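Local coordinates for protein acyl-CoA dehydrogenase (Thermus thermophilus, PDB 2Z1Q) that probably catalyses the FAD-dependent oxidation of acyl-CoA thioesters to 2,3-dehydroacyl-CoA, passing the electrons on to an acceptor, at residues 179-185 / 229-235; 129-133 / 205-209. All coordinates share one frame; numbering follows the deposited sequence.

Contact 1. Residues 179-185 / 229-235; sequences KQWISNA and STRQVIL. With FAD (flavin-adenine dinucleotide), chain D.
A beta bulge at Trp181 interrupts the antiparallel pairing of 179-185 with 229-235 and moves the register by one residue between the Lys179–Val233 and Ile182–Arg231 pairs. Before the bulge Lys179 N meets Val233 O at 2.8 Å, nearly along the C=O axis; after it, Arg231 N comes to Ile182 O at 3.2 Å from above the carbonyl plane, while Ala185 N, closing a type II turn, takes the opposite face of the same oxygen. Trp181, with phi and psi both near 60°, turns the chain there and sets its indole beside the flavin. C8M of FAD sits over one indole face, offset toward the rim, and Thr230 CG2 meets the ring edge in plane, 3.9 Å from CE3. Tyr376 of the second subunit also meets this ring.

This is the middle beta domain of the acyl-CoA dehydrogenase fold, whose strands flank the isoalloxazine. Ser183 grips the flavin twice, OG donating to N5 of FAD at 2.6 Å and its backbone N to O4 at 3.3 Å. With OG anti to its own carbonyl carbon (chi1 -54°), the hydroxyl reaches N5; Thr230 OG1 is held by Lys222. On the other sheet face Ile182 CG1 packs crosswise on Val233 CG2 at 3.6 Å, and Ala185 CB lies against Arg231 CB.

Contact 2. Residues 129-133 / 205-209; sequences QKRKY and FLVER
Leu206 CD1 fits between two side chains of 129-133, touching Tyr133 CE1 at 3.9 Å and the carboxamide carbon CD of Gln129 at the same distance of 3.9 Å. This is the close-packed half of the contact: all three residues are buried, and Leu121 of helix 119-124 rests against both Leu206 and Tyr133. The first torsion of Tyr133, -77°, sets the ring beside its backbone N, where it lies against Leu206 and the methyl meets it obliquely.

The pairing joins the N-terminal helical domain of the acyl-CoA dehydrogenase fold to its middle beta domain: Tyr133 is the N-cap residue of helix 134-139, one residue beyond the weakly bonded helix 127-131, and its partners stand on a strand of the central sheet. Leu190, Trp142 and Asn244 also touch the Tyr133 side chain.

Toward solvent the fit becomes looser. Tyr133 OH gives a weak hydrogen bond to Glu208 OE2 at 3.1 Å, the oxygen lying at the ring edge, in plane, while the carboxylate is turned 79° from the ring. A phenylalanine in place of Tyr133 would keep the apolar touch on Leu206 but would probably leave Glu208 OE2 without this donor and the carboxylate freer to turn. The exposed Lys132 bends back so that its CD lies 3.3 Å above the centre of the Tyr133 ring, yet its NZ stops 4.1 Å from Glu208 OE2, beyond a salt bridge, and any attraction there is likely to be modest.

From the N terminus, the chain first passes through 129-133 in the N-terminal helical domain, late in its run of helices, enters the middle domain and reaches 179-185. It then runs through strand 190-197 and into strand 201-208, which pair with each other; at 205-209 contact 2 closes a loop with 71 residues between its segments, and the chain goes on to 229-235, where contact 1 closes one of 43 residues. The segments alternate, so the two loops cross. Both contacts reach the same sheet, with centres about 18 Å apart: contact 1 at its flavin side, contact 2 where helices abut it. They meet directly through a probable hydrogen bond from Arg209 NH1 to Ala185 O, at 2.9 Å.

Contact 1. Residues 179-185 / 229-235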
ATOM      1  N   LYS B 179     -27.939  10.432  -5.123  1.00 27.01           N
ATOM      2  CA  LYS B 179     -26.912   9.640  -5.801  1.00 26.59           C
ATOM      3  C   LYS B 179     -25.565  10.099  -5.233  1.00 27.09           C
ATOM      4  O   LYS B 179     -25.269  11.291  -5.193  1.00 26.64           O
ATOM      5  CB  LYS B 179     -26.974   9.868  -7.309  1.00 25.00           C
ATOM      6  CG  LYS B 179     -28.378   9.829  -7.891  1.00 23.82           C
ATOM      7  CD  LYS B 179     -29.099   8.518  -7.628  1.00 24.11           C
ATOM      8  CE  LYS B 179     -28.478   7.349  -8.363  1.00 25.01           C
ATOM      9  NZ  LYS B 179     -29.221   6.080  -8.087  1.00 25.01           N
ATOM     10  N   GLN B 180     -24.757   9.138  -4.805  1.00 28.44           N
ATOM     11  CA  GLN B 180     -23.473   9.406  -4.170  1.00 29.05           C
ATOM     12  C   GLN B 180     -22.223   9.248  -5.034  1.00 29.04           C
ATOM     13  O   GLN B 180     -22.104   8.295  -5.816  1.00 28.27           O
ATOM     14  CB  GLN B 180     -23.341   8.484  -2.950  1.00 30.62           C
ATOM     15  CG  GLN B 180     -22.224   8.869  -2.004  1.00 35.53           C
ATOM     16  CD  GLN B 180     -22.623   9.992  -1.073  1.00 37.59           C
ATOM     17  OE1 GLN B 180     -22.961   9.763   0.088  1.00 40.19           O
ATOM     18  NE2 GLN B 180     -22.600  11.218  -1.582  1.00 40.72           N
ATOM     19  N   TRP B 181     -21.278  10.174  -4.864  1.00 28.20           N
ATOM     20  CA  TRP B 181     -20.002  10.154  -5.582  1.00 27.93           C
ATOM     21  C   TRP B 181     -20.137  10.231  -7.111  1.00 26.61           C
ATOM     22  O   TRP B 181     -19.691   9.324  -7.794  1.00 25.17           O
ATOM     23  CB  TRP B 181     -19.223   8.860  -5.263  1.00 29.07           C
ATOM     24  CG  TRP B 181     -18.786   8.604  -3.830  1.00 31.98           C
ATOM     25  CD1 TRP B 181     -19.226   7.599  -3.007  1.00 31.29           C
ATOM     26  CD2 TRP B 181     -17.781   9.311  -3.091  1.00 32.98           C
ATOM     27  NE1 TRP B 181     -18.559   7.638  -1.808  1.00 31.29           N
ATOM     28  CE2 TRP B 181     -17.665   8.678  -1.830  1.00 33.56           C
ATOM     29  CE3 TRP B 181     -16.966  10.417  -3.371  1.00 34.70           C
ATOM     30  CZ2 TRP B 181     -16.768   9.114  -0.853  1.00 34.05           C
ATOM     31  CZ3 TRP B 181     -16.072  10.852  -2.393  1.00 35.20           C
ATOM     32  CH2 TRP B 181     -15.982  10.198  -1.151  1.00 36.16           C
ATOM     33  N   ILE B 182     -20.720  11.289  -7.659  1.00 24.99           N
ATOM     34  CA  ILE B 182     -20.869  11.363  -9.118  1.00 22.62           C
ATOM     35  C   ILE B 182     -19.718  12.099  -9.798  1.00 21.85           C
ATOM     36  O   ILE B 182     -19.579  13.306  -9.645  1.00 22.97           O
ATOM     37  CB  ILE B 182     -22.199  12.054  -9.496  1.00 25.23           C
ATOM     38  CG1 ILE B 182     -23.355  11.119  -9.202  1.00 26.57           C
ATOM     39  CG2 ILE B 182     -22.238  12.403 -10.968  1.00 25.01           C
ATOM     40  CD1 ILE B 182     -23.560  10.870  -7.761  1.00 29.32           C
ATOM     41  N   SER B 183     -18.891  11.370 -10.540  1.00 19.81           N
ATOM     42  CA  SER B 183     -17.779  12.011 -11.254  1.00 20.97           C
ATOM     43  C   SER B 183     -18.338  12.938 -12.334  1.00 21.83           C
ATOM     44  O   SER B 183     -19.336  12.605 -12.981  1.00 24.06           O
ATOM     45  CB  SER B 183     -16.877  10.955 -11.929  1.00 20.27           C
ATOM     46  OG  SER B 183     -16.427   9.972 -11.019  1.00 17.51           O
ATOM     47  N   ASN B 184     -17.693  14.089 -12.515  1.00 22.17           N
ATOM     48  CA  ASN B 184     -18.089  15.086 -13.517  1.00 23.01           C
ATOM     49  C   ASN B 184     -19.345  15.884 -13.148  1.00 22.00           C
ATOM     50  O   ASN B 184     -19.767  16.782 -13.891  1.00 25.01           O
ATOM     51  CB  ASN B 184     -18.314  14.408 -14.890  1.00 20.33           C
ATOM     52  CG  ASN B 184     -17.020  13.865 -15.526  1.00 20.88           C
ATOM     53  OD1 ASN B 184     -17.079  13.086 -16.476  1.00 23.70           O
ATOM     54  ND2 ASN B 184     -15.867  14.277 -15.018  1.00 15.15           N
ATOM     55  N   ALA B 185     -19.934  15.575 -11.998  1.00 22.95           N
ATOM     56  CA  ALA B 185     -21.152  16.241 -11.538  1.00 22.81           C
ATOM     57  C   ALA B 185     -21.048  17.755 -11.475  1.00 23.26           C
ATOM     58  O   ALA B 185     -22.053  18.459 -11.593  1.00 24.67           O
ATOM     59  CB  ALA B 185     -21.556  15.692 -10.181  1.00 21.33           C
ATOM     60  N   SER B 229     -13.808  15.957 -10.697  1.00 21.68           N
ATOM     61  CA  SER B 229     -14.990  16.505 -10.027  1.00 21.28           C
ATOM     62  C   SER B 229     -15.832  15.360  -9.544  1.00 21.49           C
ATOM     63  O   SER B 229     -16.176  14.465 -10.328  1.00 23.79           O
ATOM     64  CB  SER B 229     -15.849  17.358 -10.962  1.00 21.74           C
ATOM     65  OG  SER B 229     -17.177  17.471 -10.443  1.00 20.73           O
ATOM     66  N   THR B 230     -16.173  15.396  -8.259  1.00 20.72           N
ATOM     67  CA  THR B 230     -17.015  14.373  -7.665  1.00 22.68           C
ATOM     68  C   THR B 230     -17.962  15.052  -6.675  1.00 24.02           C
ATOM     69  O   THR B 230     -17.537  15.653  -5.688  1.00 24.20           O
ATOM     70  CB  THR B 230     -16.181  13.298  -6.930  1.00 24.18           C
ATOM     71  OG1 THR B 230     -14.937  13.092  -7.608  1.00 25.77           O
ATOM     72  CG2 THR B 230     -16.936  11.982  -6.913  1.00 22.97           C
ATOM     73  N   ARG B 231     -19.253  14.969  -6.948  1.00 25.31           N
ATOM     74  CA  ARG B 231     -20.241  15.595  -6.086  1.00 24.22           C
ATOM     75  C   ARG B 231     -21.410  14.667  -5.875  1.00 25.61           C
ATOM     76  O   ARG B 231     -21.580  13.670  -6.576  1.00 24.88           O
ATOM     77  CB  ARG B 231     -20.763  16.902  -6.706  1.00 24.36           C
ATOM     78  CG  ARG B 231     -19.786  18.076  -6.744  1.00 21.97           C
ATOM     79  CD  ARG B 231     -20.254  19.124  -7.762  1.00 20.19           C
ATOM     80  NE  ARG B 231     -19.451  20.347  -7.744  1.00 20.29           N
ATOM     81  CZ  ARG B 231     -19.746  21.432  -7.031  1.00 23.80           C
ATOM     82  NH1 ARG B 231     -20.832  21.458  -6.262  1.00 22.30           N
ATOM     83  NH2 ARG B 231     -18.954  22.496  -7.089  1.00 22.41           N
ATOM     84  N   GLN B 232     -22.232  15.004  -4.899  1.00 27.16           N
ATOM     85  CA  GLN B 232     -23.413  14.225  -4.608  1.00 27.83           C
ATOM     86  C   GLN B 232     -24.513  14.862  -5.452  1.00 28.83           C
ATOM     87  O   GLN B 232     -24.593  16.088  -5.547  1.00 28.90           O
ATOM     88  CB  GLN B 232     -23.738  14.346  -3.129  1.00 28.65           C
ATOM     89  CG  GLN B 232     -24.796  13.424  -2.648  1.00 29.71           C
ATOM     90  CD  GLN B 232     -25.066  13.621  -1.182  1.00 29.76           C
ATOM     91  OE1 GLN B 232     -25.557  14.668  -0.769  1.00 30.13           O
ATOM     92  NE2 GLN B 232     -24.742  12.615  -0.379  1.00 28.14           N
ATOM     93  N   VAL B 233     -25.327  14.042  -6.108  1.00 29.04           N
ATOM     94  CA  VAL B 233     -26.415  14.572  -6.922  1.00 30.14           C
ATOM     95  C   VAL B 233     -27.737  14.312  -6.209  1.00 30.61           C
ATOM     96  O   VAL B 233     -28.067  13.169  -5.902  1.00 29.07           O
ATOM     97  CB  VAL B 233     -26.443  13.928  -8.337  1.00 29.04           C
ATOM     98  CG1 VAL B 233     -27.641  14.443  -9.120  1.00 27.79           C
ATOM     99  CG2 VAL B 233     -25.160  14.261  -9.086  1.00 29.36           C
ATOM    100  N   ILE B 234     -28.484  15.377  -5.939  1.00 31.75           N
ATOM    101  CA  ILE B 234     -29.763  15.263  -5.250  1.00 32.48           C
ATOM    102  C   ILE B 234     -30.938  15.448  -6.208  1.00 32.38           C
ATOM    103  O   ILE B 234     -30.888  16.290  -7.095  1.00 33.44           O
ATOM    104  CB  ILE B 234     -29.865  16.322  -4.121  1.00 34.45           C
ATOM    105  CG1 ILE B 234     -28.800  16.053  -3.053  1.00 37.56           C
ATOM    106  CG2 ILE B 234     -31.269  16.320  -3.526  1.00 32.53           C
ATOM    107  CD1 ILE B 234     -28.677  17.149  -2.006  1.00 41.37           C
ATOM    108  N   LEU B 235     -31.994  14.659  -6.043  1.00 32.68           N
ATOM    109  CA  LEU B 235     -33.169  14.801  -6.896  1.00 31.30           C
ATOM    110  C   LEU B 235     -34.417  15.051  -6.067  1.00 30.82           C
ATOM    111  O   LEU B 235     -34.893  14.162  -5.369  1.00 29.00           O
ATOM    112  CB  LEU B 235     -33.403  13.556  -7.749  1.00 31.17           C
ATOM    113  CG  LEU B 235     -32.356  13.187  -8.791  1.00 32.95           C
ATOM    114  CD1 LEU B 235     -31.239  12.362  -8.161  1.00 32.21           C
ATOM    115  CD2 LEU B 235     -33.053  12.392  -9.872  1.00 32.84           C
TER
HETATM  116  PA  FAD D 701     -18.692  -0.351   0.746  1.00 58.81           P
HETATM  117  O1A FAD D 701     -17.754   0.717   0.505  1.00 59.25           O
HETATM  118  O2A FAD D 701     -20.277  -0.156   0.779  1.00 53.71           O
HETATM  119  O5B FAD D 701     -18.187  -1.800   0.437  1.00 55.78           O
HETATM  120  C5B FAD D 701     -17.337  -2.248   1.491  1.00 59.30           C
HETATM  121  C4B FAD D 701     -17.120  -3.678   1.049  1.00 61.19           C
HETATM  122  O4B FAD D 701     -17.384  -4.142  -0.214  1.00 62.11           O
HETATM  123  C3B FAD D 701     -15.956  -4.562   1.688  1.00 63.84           C
HETATM  124  O3B FAD D 701     -16.335  -5.038   2.985  1.00 68.54           O
HETATM  125  C2B FAD D 701     -15.993  -5.629   0.519  1.00 63.41           C
HETATM  126  O2B FAD D 701     -15.559  -6.950   0.859  1.00 66.50           O
HETATM  127  C1B FAD D 701     -17.469  -5.395   0.359  1.00 59.22           C
HETATM  128  N9A FAD D 701     -18.363  -6.307  -0.289  1.00 54.87           N
HETATM  129  C8A FAD D 701     -19.464  -5.861  -0.963  1.00 52.76           C
HETATM  130  N7A FAD D 701     -20.137  -6.850  -1.422  1.00 53.63           N
HETATM  131  C5A FAD D 701     -19.511  -8.001  -1.098  1.00 52.34           C
HETATM  132  C6A FAD D 701     -19.778  -9.385  -1.323  1.00 50.91           C
HETATM  133  N6A FAD D 701     -20.901  -9.753  -2.036  1.00 49.90           N
HETATM  134  N1A FAD D 701     -18.898 -10.295  -0.824  1.00 50.43           N
HETATM  135  C2A FAD D 701     -17.830  -9.936  -0.119  1.00 49.93           C
HETATM  136  N3A FAD D 701     -17.573  -8.663   0.108  1.00 50.47           N
HETATM  137  C4A FAD D 701     -18.353  -7.664  -0.337  1.00 52.41           C
HETATM  138  N1  FAD D 701     -20.486   5.985  -8.822  1.00 35.69           N
HETATM  139  C2  FAD D 701     -21.216   6.210  -9.935  1.00 36.47           C
HETATM  140  O2  FAD D 701     -22.311   5.678 -10.027  1.00 34.39           O
HETATM  141  N3  FAD D 701     -20.796   7.014 -10.944  1.00 37.13           N
HETATM  142  C4  FAD D 701     -19.584   7.668 -10.907  1.00 36.51           C
HETATM  143  O4  FAD D 701     -19.219   8.386 -11.805  1.00 37.98           O
HETATM  144  C4X FAD D 701     -18.738   7.479  -9.702  1.00 38.14           C
HETATM  145  N5  FAD D 701     -17.555   8.096  -9.543  1.00 36.94           N
HETATM  146  C5X FAD D 701     -16.823   7.939  -8.410  1.00 36.90           C
HETATM  147  C6  FAD D 701     -15.586   8.653  -8.218  1.00 38.14           C
HETATM  148  C7  FAD D 701     -14.873   8.506  -7.016  1.00 37.62           C
HETATM  149  C7M FAD D 701     -13.586   9.283  -6.814  1.00 37.61           C
HETATM  150  C8  FAD D 701     -15.357   7.637  -5.988  1.00 37.25           C
HETATM  151  C8M FAD D 701     -14.625   7.459  -4.677  1.00 36.19           C
HETATM  152  C9  FAD D 701     -16.533   6.941  -6.167  1.00 35.46           C
HETATM  153  C9A FAD D 701     -17.294   7.077  -7.367  1.00 38.84           C
HETATM  154  N10 FAD D 701     -18.518   6.386  -7.508  1.00 39.97           N
HETATM  155  C10 FAD D 701     -19.282   6.566  -8.643  1.00 37.95           C
HETATM  156  C1' FAD D 701     -18.911   5.554  -6.400  1.00 43.89           C
HETATM  157  C2' FAD D 701     -18.646   4.052  -6.584  1.00 47.36           C
HETATM  158  O2' FAD D 701     -19.436   3.518  -7.636  1.00 50.93           O
HETATM  159  C3' FAD D 701     -19.021   3.525  -5.236  1.00 49.93           C
HETATM  160  O3' FAD D 701     -18.115   4.131  -4.271  1.00 48.91           O
HETATM  161  C4' FAD D 701     -18.893   2.037  -5.064  1.00 49.39           C
HETATM  162  O4' FAD D 701     -19.746   1.285  -5.931  1.00 51.96           O
HETATM  163  C5' FAD D 701     -19.229   1.897  -3.624  1.00 50.08           C
HETATM  164  O5' FAD D 701     -19.138   0.651  -3.145  1.00 45.76           O
HETATM  165  P   FAD D 701     -19.260   0.992  -1.582  1.00 46.08           P
HETATM  166  O1P FAD D 701     -18.240   2.030  -1.277  1.00 39.23           O
HETATM  167  O2P FAD D 701     -20.738   1.574  -1.229  1.00 41.37           O
HETATM  168  O3P FAD D 701     -18.913  -0.434  -0.867  1.00 47.90           O
HETATM  169  O   HOH W   1     -14.663  11.257  -9.914  1.00 22.76           O

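Contact 2. Residues 129-133 / 205-209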
ATOM      1  N   GLN B 129     -33.229   9.655 -29.472  1.00 48.50           N
ATOM      2  CA  GLN B 129     -32.443  10.219 -28.374  1.00 47.59           C
ATOM      3  C   GLN B 129     -30.935  10.104 -28.584  1.00 46.48           C
ATOM      4  O   GLN B 129     -30.164  10.759 -27.894  1.00 45.99           O
ATOM      5  CB  GLN B 129     -32.842   9.586 -27.034  1.00 46.50           C
ATOM      6  CG  GLN B 129     -32.701   8.089 -26.998  1.00 47.21           C
ATOM      7  CD  GLN B 129     -33.357   7.446 -25.781  1.00 46.10           C
ATOM      8  OE1 GLN B 129     -34.420   7.865 -25.331  1.00 45.21           O
ATOM      9  NE2 GLN B 129     -32.727   6.407 -25.260  1.00 45.29           N
ATOM     10  N   LYS B 130     -30.501   9.288 -29.541  1.00 46.22           N
ATOM     11  CA  LYS B 130     -29.070   9.153 -29.808  1.00 44.93           C
ATOM     12  C   LYS B 130     -28.580  10.269 -30.726  1.00 45.66           C
ATOM     13  O   LYS B 130     -27.409  10.653 -30.672  1.00 42.78           O
ATOM     14  CB  LYS B 130     -28.749   7.796 -30.439  1.00 43.33           C
ATOM     15  CG  LYS B 130     -28.837   6.631 -29.472  1.00 44.15           C
ATOM     16  CD  LYS B 130     -28.203   5.377 -30.047  1.00 43.20           C
ATOM     17  CE  LYS B 130     -28.993   4.854 -31.225  1.00 44.15           C
ATOM     18  NZ  LYS B 130     -28.346   3.658 -31.830  1.00 45.09           N
ATOM     19  N   ARG B 131     -29.483  10.792 -31.553  1.00 47.31           N
ATOM     20  CA  ARG B 131     -29.121  11.855 -32.486  1.00 50.02           C
ATOM     21  C   ARG B 131     -29.059  13.204 -31.795  1.00 49.78           C
ATOM     22  O   ARG B 131     -28.322  14.097 -32.218  1.00 49.47           O
ATOM     23  CB  ARG B 131     -30.118  11.931 -33.648  1.00 52.51           C
ATOM     24  CG  ARG B 131     -29.724  12.933 -34.753  1.00 57.00           C
ATOM     25  CD  ARG B 131     -28.425  12.532 -35.467  1.00 59.78           C
ATOM     26  NE  ARG B 131     -27.391  13.571 -35.427  1.00 62.49           N
ATOM     27  CZ  ARG B 131     -26.151  13.407 -35.893  1.00 64.35           C
ATOM     28  NH1 ARG B 131     -25.265  14.396 -35.820  1.00 64.31           N
ATOM     29  NH2 ARG B 131     -25.796  12.247 -36.433  1.00 64.79           N
ATOM     30  N   LYS B 132     -29.815  13.351 -30.717  1.00 49.90           N
ATOM     31  CA  LYS B 132     -29.829  14.624 -30.026  1.00 50.60           C
ATOM     32  C   LYS B 132     -28.971  14.655 -28.773  1.00 49.46           C
ATOM     33  O   LYS B 132     -29.057  15.596 -27.990  1.00 51.31           O
ATOM     34  CB  LYS B 132     -31.264  15.003 -29.673  1.00 52.58           C
ATOM     35  CG  LYS B 132     -31.846  14.215 -28.521  1.00 53.65           C
ATOM     36  CD  LYS B 132     -32.062  15.104 -27.301  1.00 56.03           C
ATOM     37  CE  LYS B 132     -33.055  16.227 -27.578  1.00 56.70           C
ATOM     38  NZ  LYS B 132     -33.383  17.003 -26.340  1.00 57.89           N
ATOM     39  N   TYR B 133     -28.145  13.632 -28.581  1.00 47.36           N
ATOM     40  CA  TYR B 133     -27.283  13.577 -27.407  1.00 44.40           C
ATOM     41  C   TYR B 133     -25.871  13.127 -27.735  1.00 42.43           C
ATOM     42  O   TYR B 133     -24.904  13.816 -27.407  1.00 42.40           O
ATOM     43  CB  TYR B 133     -27.885  12.644 -26.346  1.00 44.48           C
ATOM     44  CG  TYR B 133     -29.032  13.240 -25.556  1.00 43.59           C
ATOM     45  CD1 TYR B 133     -30.190  12.507 -25.309  1.00 43.60           C
ATOM     46  CD2 TYR B 133     -28.962  14.544 -25.063  1.00 44.41           C
ATOM     47  CE1 TYR B 133     -31.252  13.053 -24.601  1.00 44.33           C
ATOM     48  CE2 TYR B 133     -30.022  15.101 -24.347  1.00 44.75           C
ATOM     49  CZ  TYR B 133     -31.163  14.351 -24.125  1.00 44.56           C
ATOM     50  OH  TYR B 133     -32.232  14.904 -23.459  1.00 45.00           O
ATOM     51  N   PHE B 205     -32.598   6.693 -16.568  1.00 30.78           N
ATOM     52  CA  PHE B 205     -33.212   7.905 -17.117  1.00 32.31           C
ATOM     53  C   PHE B 205     -32.188   8.944 -17.568  1.00 32.72           C
ATOM     54  O   PHE B 205     -31.137   9.105 -16.953  1.00 33.48           O
ATOM     55  CB  PHE B 205     -34.129   8.575 -16.079  1.00 33.40           C
ATOM     56  CG  PHE B 205     -35.250   7.705 -15.590  1.00 35.04           C
ATOM     57  CD1 PHE B 205     -35.021   6.705 -14.647  1.00 34.78           C
ATOM     58  CD2 PHE B 205     -36.544   7.894 -16.062  1.00 35.63           C
ATOM     59  CE1 PHE B 205     -36.062   5.911 -14.183  1.00 32.67           C
ATOM     60  CE2 PHE B 205     -37.596   7.099 -15.601  1.00 36.77           C
ATOM     61  CZ  PHE B 205     -37.351   6.109 -14.661  1.00 34.63           C
ATOM     62  N   LEU B 206     -32.509   9.665 -18.639  1.00 34.01           N
ATOM     63  CA  LEU B 206     -31.631  10.719 -19.151  1.00 33.95           C
ATOM     64  C   LEU B 206     -32.123  12.023 -18.520  1.00 33.70           C
ATOM     65  O   LEU B 206     -33.279  12.394 -18.701  1.00 34.45           O
ATOM     66  CB  LEU B 206     -31.728  10.802 -20.674  1.00 33.42           C
ATOM     67  CG  LEU B 206     -31.361   9.529 -21.445  1.00 34.54           C
ATOM     68  CD1 LEU B 206     -31.900   9.612 -22.873  1.00 32.66           C
ATOM     69  CD2 LEU B 206     -29.847   9.336 -21.437  1.00 33.89           C
ATOM     70  N   VAL B 207     -31.253  12.700 -17.769  1.00 33.41           N
ATOM     71  CA  VAL B 207     -31.616  13.946 -17.100  1.00 32.37           C
ATOM     72  C   VAL B 207     -30.641  15.043 -17.476  1.00 32.41           C
ATOM     73  O   VAL B 207     -29.428  14.894 -17.318  1.00 32.83           O
ATOM     74  CB  VAL B 207     -31.602  13.780 -15.551  1.00 32.57           C
ATOM     75  CG1 VAL B 207     -32.144  15.046 -14.867  1.00 29.94           C
ATOM     76  CG2 VAL B 207     -32.419  12.574 -15.164  1.00 30.95           C
ATOM     77  N   GLU B 208     -31.173  16.146 -17.977  1.00 31.61           N
ATOM     78  CA  GLU B 208     -30.326  17.257 -18.367  1.00 33.48           C
ATOM     79  C   GLU B 208     -30.007  18.086 -17.134  1.00 32.67           C
ATOM     80  O   GLU B 208     -30.847  18.237 -16.244  1.00 31.24           O
ATOM     81  CB  GLU B 208     -31.033  18.088 -19.432  1.00 35.12           C
ATOM     82  CG  GLU B 208     -31.559  17.198 -20.552  1.00 38.06           C
ATOM     83  CD  GLU B 208     -32.060  17.975 -21.752  1.00 39.54           C
ATOM     84  OE1 GLU B 208     -33.083  18.678 -21.622  1.00 41.28           O
ATOM     85  OE2 GLU B 208     -31.435  17.883 -22.828  1.00 38.31           O
ATOM     86  N   ARG B 209     -28.785  18.606 -17.087  1.00 32.57           N
ATOM     87  CA  ARG B 209     -28.353  19.398 -15.952  1.00 33.49           C
ATOM     88  C   ARG B 209     -29.334  20.505 -15.574  1.00 35.32           C
ATOM     89  O   ARG B 209     -29.651  20.671 -14.400  1.00 36.29           O
ATOM     90  CB  ARG B 209     -26.984  20.013 -16.222  1.00 30.62           C
ATOM     91  CG  ARG B 209     -26.366  20.630 -14.983  1.00 28.22           C
ATOM     92  CD  ARG B 209     -25.167  21.479 -15.318  1.00 28.48           C
ATOM     93  NE  ARG B 209     -24.493  21.933 -14.108  1.00 30.65           N
ATOM     94  CZ  ARG B 209     -23.737  21.157 -13.335  1.00 29.86           C
ATOM     95  NH1 ARG B 209     -23.550  19.882 -13.645  1.00 24.83           N
ATOM     96  NH2 ARG B 209     -23.185  21.662 -12.236  1.00 30.03           N
TER